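Local coordinates for RING finger protein unkempt homolog (Mus musculus, PDB 5ELH) that binds RNA sequence-specifically through clustered CCCH zinc fingers and represses translation, helping to establish and maintain the early morphology of cortical neurons, at residues H81-G85 with D86-R90; A119-G123 with P124-R128; P130-D133 with I134-Q138. One frame throughout, in Å; residues are numbered along the deposited sequence.

How the interactions relate
All three contacts are local, each formed where a loop turns into the helix or 3-10 turn that follows it, and they occur in series along the chain. Interaction 1 is partly buried, while interactions 2 and 3 lie at the surface. Interactions 1 and 2 each hold a zinc-bound histidine whose backbone N-H meets an acidic side chain, weakly in interaction 2; they touch where Arg90 packs on Ala119 and Phe120. Interaction 3 has no metal and is held by a capped helix start and an aspartate-arginine salt bridge. Waters join the two halves of interaction 1, whereas apolar contacts contribute to interactions 2 and 3.

Interaction 1 (H81-G85 with D86-R90); sequences HRTTG and DTERR. With ZN (zinc ion), chain E.
With chi1 at 59° in Thr83 and 56° in Thr87, each hydroxyl is set between its own backbone N and carbonyl carbon; the two side chains cross at about a right angle, Thr83 OG1 donating to Thr87 OG1 at 2.7 Å. Water 3 bridges Thr87 OG1 to the carbonyl of Thr84, extending the polar chain by one link. Glu88 starts with CG anti to its carbonyl carbon and runs on extended, which takes its carboxylate back alongside His81. There OE1 of Glu88 accepts from the backbone N of His81 at 3.1 Å, met from above the carboxylate plane, and lies 3.4 Å from His81 CB. Ring and carboxylate point the same way with their planes 20° apart. Water 2 sits in the plane of the His81 ring, accepting from ND1 and donating to Glu88 OE2, an oxygen that also has a salt bridge to Arg43.

This is the end of a CCCH zinc finger running into helix 87-90. NE2 of His81 binds the zinc ion at 2.1 Å, and Cys61, Cys71 and Cys77 complete the site; Glu88 is thus a second-shell partner, holding the backbone of the zinc ligand directly and its ND1 through water 2.

The chain turns at Thr83, whose carbonyl O takes the N-H of Asp86 at 2.9 Å, and passes through Gly85 with positive phi. Asp86 stands at the N-cap position without making a capping bond. Its OD1 is instead bonded to Tyr60 OH and to water 1, which also joins the carbonyl of His81 to the N-H of Arg89.

Interaction 2 (A119-G123 with P124-R128); sequences AFAHG and PHDLR. With ZN (zinc ion), chain F.
Asp126 points its carboxylate back at the chain leading into His122: with CG anti to the backbone N (chi1 -166°), OD2 reaches the N-H of His122 and takes a weak but fairly straight hydrogen bond, 3.3 Å from N to OD2. The same oxygen has a salt bridge to Lys97, and OD1 is bonded to His4. His122 turns its ring to the metal, NE2 lying 2.1 Å from the zinc ion that Cys101, Cys111 and Cys118 also bind, as expected for a CCCH finger.

The His125 ring, with CG between its backbone N and carbonyl carbon, comes back obliquely beside Gly123. Its CE1 comes within 3.0 Å of the carbonyl O of His122, while CB of Asp126 sits over the centre of one ring face. Gly123 closes the turn, its carbonyl O accepting from Asp126 N at 2.9 Å. Leu127 brings CD2 to the methyl of Ala121, 3.5 Å from CB.

The whole turn lies in the loop between helices 87-90 and 134-142. Ala119 and Phe120 pack against Arg90 of the first of these, and Arg128 reaches His4 and Leu8 of helix 3-10.

Interaction 3 (P130-D133 with I134-Q138); sequences PVYD and IRELQ
Asp133 and Arg135 hold each other twice over. The guanidinium comes side-on: NE donates to Asp133 OD1 at 2.9 Å on a nearly straight line (176°), and NH2 donates to Asp133 OD2 at 2.8 Å. Both acceptors lie close to the guanidinium plane, but the carboxylate is turned 39° away from it, so the pair is twisted rather than flat. In Arg135 a bend at chi3 (-67°) turns the head back toward Asp133.

OD1 of Asp133 carries a second bond, accepting the backbone N-H of Arg135 at 2.7 Å through its anti lone pair. That makes Asp133 the N-cap of helix 134-142, with an N-H of the first turn, where no preceding helical carbonyl is available, satisfied by a side chain; the negative carboxylate would also suit the helix N-terminus electrostatically. OD2 reaches beyond the turn to the backbone N of Phe53. The main chain follows suit, the carbonyl O of Asp133 accepting from Leu137 N at 3.1 Å and, weakly, from Glu136 N.

Tyr132, just before the cap, packs against Glu136 and Leu137 of the same turn. Its CB meets Leu137 CD2 at 3.6 Å, the two side chains crossing at about a right angle. Glu136 approaches the ring at its edge, OE1 3.7 Å from Tyr132 CD1, with the carboxylate plane perpendicular to the ring; its other oxygen, OE2, forms a salt bridge with Arg94. Pro130 lays CB over one face of the tyrosine, offset toward the rim.

Interaction 1 (H81-G85 with D86-R90)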
loop_
_atom_site.group_PDB
_atom_site.type_symbol
_atom_site.label_atom_id
_atom_site.label_comp_id
_atom_site.label_asym_id
_atom_site.label_seq_id
_atom_site.Cartn_x
_atom_site.Cartn_y
_atom_site.Cartn_z
ATOM N N HIS A 81 15.041 -6.218 15.046
ATOM C CA HIS A 81 16.182 -6.544 14.200
ATOM C C HIS A 81 16.926 -5.294 13.801
ATOM O O HIS A 81 16.321 -4.305 13.394
ATOM C CB HIS A 81 15.716 -7.310 12.969
ATOM C CG HIS A 81 15.126 -8.648 13.298
ATOM N ND1 HIS A 81 14.328 -9.358 12.426
ATOM C CD2 HIS A 81 15.213 -9.399 14.422
ATOM C CE1 HIS A 81 13.958 -10.490 12.993
ATOM N NE2 HIS A 81 14.481 -10.540 14.207
ATOM N N ARG A 82 18.242 -5.344 13.946
ATOM C CA ARG A 82 19.094 -4.228 13.580
ATOM C C ARG A 82 19.369 -4.288 12.081
ATOM O O ARG A 82 20.444 -4.660 11.636
ATOM C CB ARG A 82 20.387 -4.260 14.385
ATOM C CG ARG A 82 21.001 -2.886 14.589
ATOM C CD ARG A 82 22.304 -2.973 15.357
ATOM N NE ARG A 82 22.179 -3.710 16.615
ATOM C CZ ARG A 82 21.856 -3.166 17.785
ATOM N NH1 ARG A 82 21.601 -1.865 17.883
ATOM N NH2 ARG A 82 21.782 -3.931 18.863
ATOM N N THR A 83 18.352 -3.945 11.307
ATOM C CA THR A 83 18.466 -3.890 9.863
ATOM C C THR A 83 19.396 -2.742 9.500
ATOM O O THR A 83 19.734 -1.926 10.352
ATOM C CB THR A 83 17.089 -3.667 9.240
ATOM O OG1 THR A 83 16.534 -2.437 9.736
ATOM C CG2 THR A 83 16.161 -4.810 9.607
ATOM N N THR A 84 19.827 -2.680 8.245
ATOM C CA THR A 84 20.680 -1.588 7.816
ATOM C C THR A 84 19.941 -0.271 8.036
ATOM O O THR A 84 18.787 -0.121 7.641
ATOM C CB THR A 84 21.088 -1.720 6.334
ATOM O OG1 THR A 84 21.646 -3.019 6.102
ATOM C CG2 THR A 84 22.128 -0.665 5.969
ATOM N N GLY A 85 20.608 0.664 8.697
ATOM C CA GLY A 85 20.033 1.968 8.965
ATOM C C GLY A 85 19.081 1.961 10.147
ATOM O O GLY A 85 18.438 2.972 10.425
ATOM N N ASP A 86 18.993 0.818 10.829
ATOM C CA ASP A 86 18.170 0.672 12.027
ATOM C C ASP A 86 16.719 0.983 11.708
ATOM O O ASP A 86 15.998 1.601 12.508
ATOM C CB ASP A 86 18.685 1.598 13.130
ATOM C CG ASP A 86 18.299 1.137 14.526
ATOM O OD1 ASP A 86 17.868 -0.033 14.702
ATOM O OD2 ASP A 86 18.452 1.957 15.462
ATOM N N THR A 87 16.284 0.524 10.539
ATOM C CA THR A 87 14.985 0.921 10.014
ATOM C C THR A 87 13.780 0.270 10.693
ATOM O O THR A 87 12.682 0.811 10.606
ATOM C CB THR A 87 14.888 0.695 8.492
ATOM O OG1 THR A 87 15.166 -0.673 8.185
ATOM C CG2 THR A 87 15.876 1.601 7.750
ATOM N N GLU A 88 13.944 -0.874 11.358
ATOM C CA GLU A 88 12.796 -1.451 12.048
ATOM C C GLU A 88 12.401 -0.571 13.235
ATOM O O GLU A 88 11.220 -0.384 13.508
ATOM C CB GLU A 88 13.038 -2.908 12.482
ATOM C CG GLU A 88 12.865 -3.894 11.331
ATOM C CD GLU A 88 12.640 -5.335 11.787
ATOM O OE1 GLU A 88 12.782 -5.633 12.998
ATOM O OE2 GLU A 88 12.295 -6.162 10.921
ATOM N N ARG A 89 13.388 -0.020 13.929
ATOM C CA ARG A 89 13.110 0.845 15.074
ATOM C C ARG A 89 12.613 2.210 14.613
ATOM O O ARG A 89 11.642 2.742 15.139
ATOM C CB ARG A 89 14.374 1.012 15.919
ATOM C CG ARG A 89 14.247 2.034 17.027
ATOM C CD ARG A 89 14.411 1.471 18.409
ATOM N NE ARG A 89 15.625 1.969 19.032
ATOM C CZ ARG A 89 15.747 2.294 20.315
ATOM N NH1 ARG A 89 14.731 2.161 21.153
ATOM N NH2 ARG A 89 16.904 2.762 20.758
ATOM N N ARG A 90 13.286 2.768 13.618
ATOM C CA ARG A 90 13.011 4.131 13.185
ATOM C C ARG A 90 11.639 4.291 12.528
ATOM O O ARG A 90 11.053 5.373 12.563
ATOM C CB ARG A 90 14.127 4.596 12.245
ATOM C CG ARG A 90 15.413 4.978 12.980
ATOM C CD ARG A 90 16.608 5.170 12.046
ATOM N NE ARG A 90 16.327 6.045 10.906
ATOM C CZ ARG A 90 16.495 7.367 10.898
ATOM N NH1 ARG A 90 16.934 8.001 11.982
ATOM N NH2 ARG A 90 16.213 8.063 9.801
HETATM ZN ZN ZN E . 14.782 -12.134 15.489
HETATM O O HOH W 1 16.100 -1.563 13.759
HETATM O O HOH W 2 13.695 -8.264 9.788
HETATM O O HOH W 3 16.602 -0.615 5.768
#

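Interaction 2 (A119-G123 with P124-R128)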
loop_
_atom_site.group_PDB
_atom_site.type_symbol
_atom_site.label_atom_id
_atom_site.label_comp_id
_atom_site.label_asym_id
_atom_site.label_seq_id
_atom_site.Cartn_x
_atom_site.Cartn_y
_atom_site.Cartn_z
ATOM N N ALA A 119 13.259 9.785 9.465
ATOM C CA ALA A 119 12.283 9.181 10.368
ATOM C C ALA A 119 11.919 10.092 11.541
ATOM O O ALA A 119 11.083 9.738 12.370
ATOM C CB ALA A 119 12.802 7.826 10.882
ATOM N N PHE A 120 12.546 11.263 11.606
ATOM C CA PHE A 120 12.188 12.256 12.615
ATOM C C PHE A 120 11.322 13.327 11.967
ATOM O O PHE A 120 11.333 13.492 10.741
ATOM C CB PHE A 120 13.441 12.883 13.237
ATOM C CG PHE A 120 14.166 11.974 14.197
ATOM C CD1 PHE A 120 15.034 11.000 13.730
ATOM C CD2 PHE A 120 13.979 12.097 15.565
ATOM C CE1 PHE A 120 15.704 10.170 14.606
ATOM C CE2 PHE A 120 14.644 11.265 16.447
ATOM C CZ PHE A 120 15.507 10.301 15.965
ATOM N N ALA A 121 10.571 14.054 12.791
ATOM C CA ALA A 121 9.704 15.118 12.294
ATOM C C ALA A 121 10.477 16.404 12.075
ATOM O O ALA A 121 11.282 16.817 12.909
ATOM C CB ALA A 121 8.566 15.360 13.255
ATOM N N HIS A 122 10.229 17.033 10.935
ATOM C CA HIS A 122 10.761 18.354 10.657
ATOM C C HIS A 122 9.605 19.328 10.722
ATOM O O HIS A 122 8.844 19.467 9.767
ATOM C CB HIS A 122 11.458 18.370 9.298
ATOM C CG HIS A 122 12.698 17.533 9.264
ATOM N ND1 HIS A 122 13.963 18.076 9.321
ATOM C CD2 HIS A 122 12.866 16.189 9.223
ATOM C CE1 HIS A 122 14.858 17.104 9.294
ATOM N NE2 HIS A 122 14.218 15.949 9.244
ATOM N N GLY A 123 9.471 19.974 11.878
ATOM C CA GLY A 123 8.349 20.847 12.162
ATOM C C GLY A 123 7.316 20.140 13.028
ATOM O O GLY A 123 7.078 18.947 12.843
ATOM N N PRO A 124 6.696 20.865 13.979
ATOM C CA PRO A 124 5.651 20.261 14.815
ATOM C C PRO A 124 4.443 19.754 14.024
ATOM O O PRO A 124 3.701 18.905 14.521
ATOM C CB PRO A 124 5.225 21.411 15.731
ATOM C CG PRO A 124 6.389 22.316 15.774
ATOM C CD PRO A 124 7.014 22.236 14.418
ATOM N N HIS A 125 4.248 20.270 12.815
ATOM C CA HIS A 125 3.153 19.822 11.958
ATOM C C HIS A 125 3.386 18.402 11.468
ATOM O O HIS A 125 2.455 17.729 11.025
ATOM C CB HIS A 125 3.033 20.740 10.746
ATOM C CG HIS A 125 4.196 20.642 9.811
ATOM N ND1 HIS A 125 5.453 21.107 10.134
ATOM C CD2 HIS A 125 4.298 20.118 8.566
ATOM C CE1 HIS A 125 6.276 20.880 9.126
ATOM N NE2 HIS A 125 5.602 20.278 8.164
ATOM N N ASP A 126 4.637 17.958 11.535
ATOM C CA ASP A 126 5.032 16.667 10.987
ATOM C C ASP A 126 5.087 15.612 12.080
ATOM O O ASP A 126 5.420 14.465 11.812
ATOM C CB ASP A 126 6.401 16.794 10.305
ATOM C CG ASP A 126 6.743 15.610 9.409
ATOM O OD1 ASP A 126 5.824 14.937 8.893
ATOM O OD2 ASP A 126 7.950 15.358 9.206
ATOM N N LEU A 127 4.759 15.993 13.315
ATOM C CA LEU A 127 4.790 15.047 14.433
ATOM C C LEU A 127 3.572 14.137 14.432
ATOM O O LEU A 127 2.495 14.527 13.992
ATOM C CB LEU A 127 4.832 15.791 15.765
ATOM C CG LEU A 127 6.140 16.490 16.116
ATOM C CD1 LEU A 127 5.915 17.499 17.237
ATOM C CD2 LEU A 127 7.191 15.469 16.513
ATOM N N ARG A 128 3.755 12.913 14.911
ATOM C CA ARG A 128 2.629 12.062 15.262
ATOM C C ARG A 128 2.800 11.614 16.699
ATOM O O ARG A 128 3.907 11.631 17.238
ATOM C CB ARG A 128 2.530 10.845 14.335
ATOM C CG ARG A 128 3.782 10.006 14.262
ATOM C CD ARG A 128 3.624 8.884 13.250
ATOM N NE ARG A 128 2.842 7.777 13.788
ATOM C CZ ARG A 128 3.332 6.798 14.550
ATOM N NH1 ARG A 128 4.613 6.766 14.884
ATOM N NH2 ARG A 128 2.521 5.851 14.997
HETATM ZN ZN ZN F . 15.855 14.744 9.588
#

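Interaction 3 (P130-D133 with I134-Q138)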
loop_
_atom_site.group_PDB
_atom_site.type_symbol
_atom_site.label_atom_id
_atom_site.label_comp_id
_atom_site.label_asym_id
_atom_site.label_seq_id
_atom_site.Cartn_x
_atom_site.Cartn_y
_atom_site.Cartn_z
ATOM N N PRO A 130 3.051 8.828 19.538
ATOM C CA PRO A 130 3.423 7.419 19.506
ATOM C C PRO A 130 2.224 6.481 19.642
ATOM O O PRO A 130 1.152 6.889 20.095
ATOM C CB PRO A 130 4.373 7.275 20.704
ATOM C CG PRO A 130 4.294 8.537 21.461
ATOM C CD PRO A 130 3.801 9.583 20.553
ATOM N N VAL A 131 2.406 5.245 19.186
ATOM C CA VAL A 131 1.521 4.137 19.545
ATOM C C VAL A 131 2.299 3.328 20.574
ATOM O O VAL A 131 3.455 2.994 20.347
ATOM C CB VAL A 131 1.190 3.243 18.334
ATOM C CG1 VAL A 131 0.523 1.925 18.773
ATOM C CG2 VAL A 131 0.302 3.984 17.352
ATOM N N TYR A 132 1.668 3.019 21.702
ATOM C CA TYR A 132 2.347 2.341 22.788
ATOM C C TYR A 132 1.830 0.912 22.932
ATOM O O TYR A 132 0.635 0.658 22.761
ATOM C CB TYR A 132 2.089 3.077 24.101
ATOM C CG TYR A 132 2.688 4.468 24.216
ATOM C CD1 TYR A 132 4.019 4.643 24.563
ATOM C CD2 TYR A 132 1.909 5.601 24.029
ATOM C CE1 TYR A 132 4.567 5.910 24.701
ATOM C CE2 TYR A 132 2.448 6.876 24.168
ATOM C CZ TYR A 132 3.775 7.021 24.509
ATOM O OH TYR A 132 4.328 8.278 24.642
ATOM N N ASP A 133 2.739 -0.003 23.253
ATOM C CA ASP A 133 2.389 -1.362 23.695
ATOM C C ASP A 133 1.623 -1.260 25.027
ATOM O O ASP A 133 2.001 -0.477 25.904
ATOM C CB ASP A 133 3.677 -2.169 23.875
ATOM C CG ASP A 133 3.428 -3.632 24.205
ATOM O OD1 ASP A 133 2.929 -3.919 25.312
ATOM O OD2 ASP A 133 3.767 -4.500 23.372
ATOM N N ILE A 134 0.548 -2.030 25.170
ATOM C CA ILE A 134 -0.266 -1.995 26.385
ATOM C C ILE A 134 0.608 -2.158 27.638
ATOM O O ILE A 134 0.320 -1.563 28.686
ATOM C CB ILE A 134 -1.411 -3.055 26.359
ATOM C CG1 ILE A 134 -2.316 -2.939 27.600
ATOM C CG2 ILE A 134 -0.841 -4.455 26.253
ATOM C CD1 ILE A 134 -3.109 -1.654 27.676
ATOM N N ARG A 135 1.691 -2.924 27.524
ATOM C CA ARG A 135 2.630 -3.059 28.633
ATOM C C ARG A 135 3.267 -1.730 29.010
ATOM O O ARG A 135 3.345 -1.394 30.193
ATOM C CB ARG A 135 3.714 -4.080 28.316
ATOM C CG ARG A 135 3.229 -5.499 28.456
ATOM C CD ARG A 135 4.175 -6.476 27.815
ATOM N NE ARG A 135 4.215 -6.317 26.365
ATOM C CZ ARG A 135 4.807 -7.174 25.546
ATOM N NH1 ARG A 135 5.417 -8.239 26.045
ATOM N NH2 ARG A 135 4.787 -6.962 24.242
ATOM N N GLU A 136 3.711 -0.965 28.019
ATOM C CA GLU A 136 4.363 0.304 28.326
ATOM C C GLU A 136 3.351 1.285 28.915
ATOM O O GLU A 136 3.682 2.069 29.811
ATOM C CB GLU A 136 5.055 0.900 27.102
ATOM C CG GLU A 136 5.967 2.056 27.485
ATOM C CD GLU A 136 6.706 2.662 26.305
ATOM O OE1 GLU A 136 6.601 2.113 25.185
ATOM O OE2 GLU A 136 7.382 3.700 26.506
ATOM N N LEU A 137 2.115 1.231 28.433
ATOM C CA LEU A 137 1.056 2.059 29.001
ATOM C C LEU A 137 0.862 1.767 30.495
ATOM O O LEU A 137 0.599 2.680 31.284
ATOM C CB LEU A 137 -0.261 1.867 28.239
ATOM C CG LEU A 137 -0.293 2.404 26.805
ATOM C CD1 LEU A 137 -1.569 1.977 26.096
ATOM C CD2 LEU A 137 -0.169 3.930 26.783
ATOM N N GLN A 138 0.994 0.499 30.886
ATOM C CA GLN A 138 0.837 0.127 32.291
ATOM C C GLN A 138 1.973 0.682 33.131
ATOM O O GLN A 138 1.745 1.260 34.185
ATOM C CB GLN A 138 0.800 -1.392 32.463
ATOM C CG GLN A 138 -0.542 -2.025 32.180
ATOM C CD GLN A 138 -0.546 -3.513 32.466
ATOM O OE1 GLN A 138 -0.654 -3.934 33.623
ATOM N NE2 GLN A 138 -0.423 -4.323 31.411
#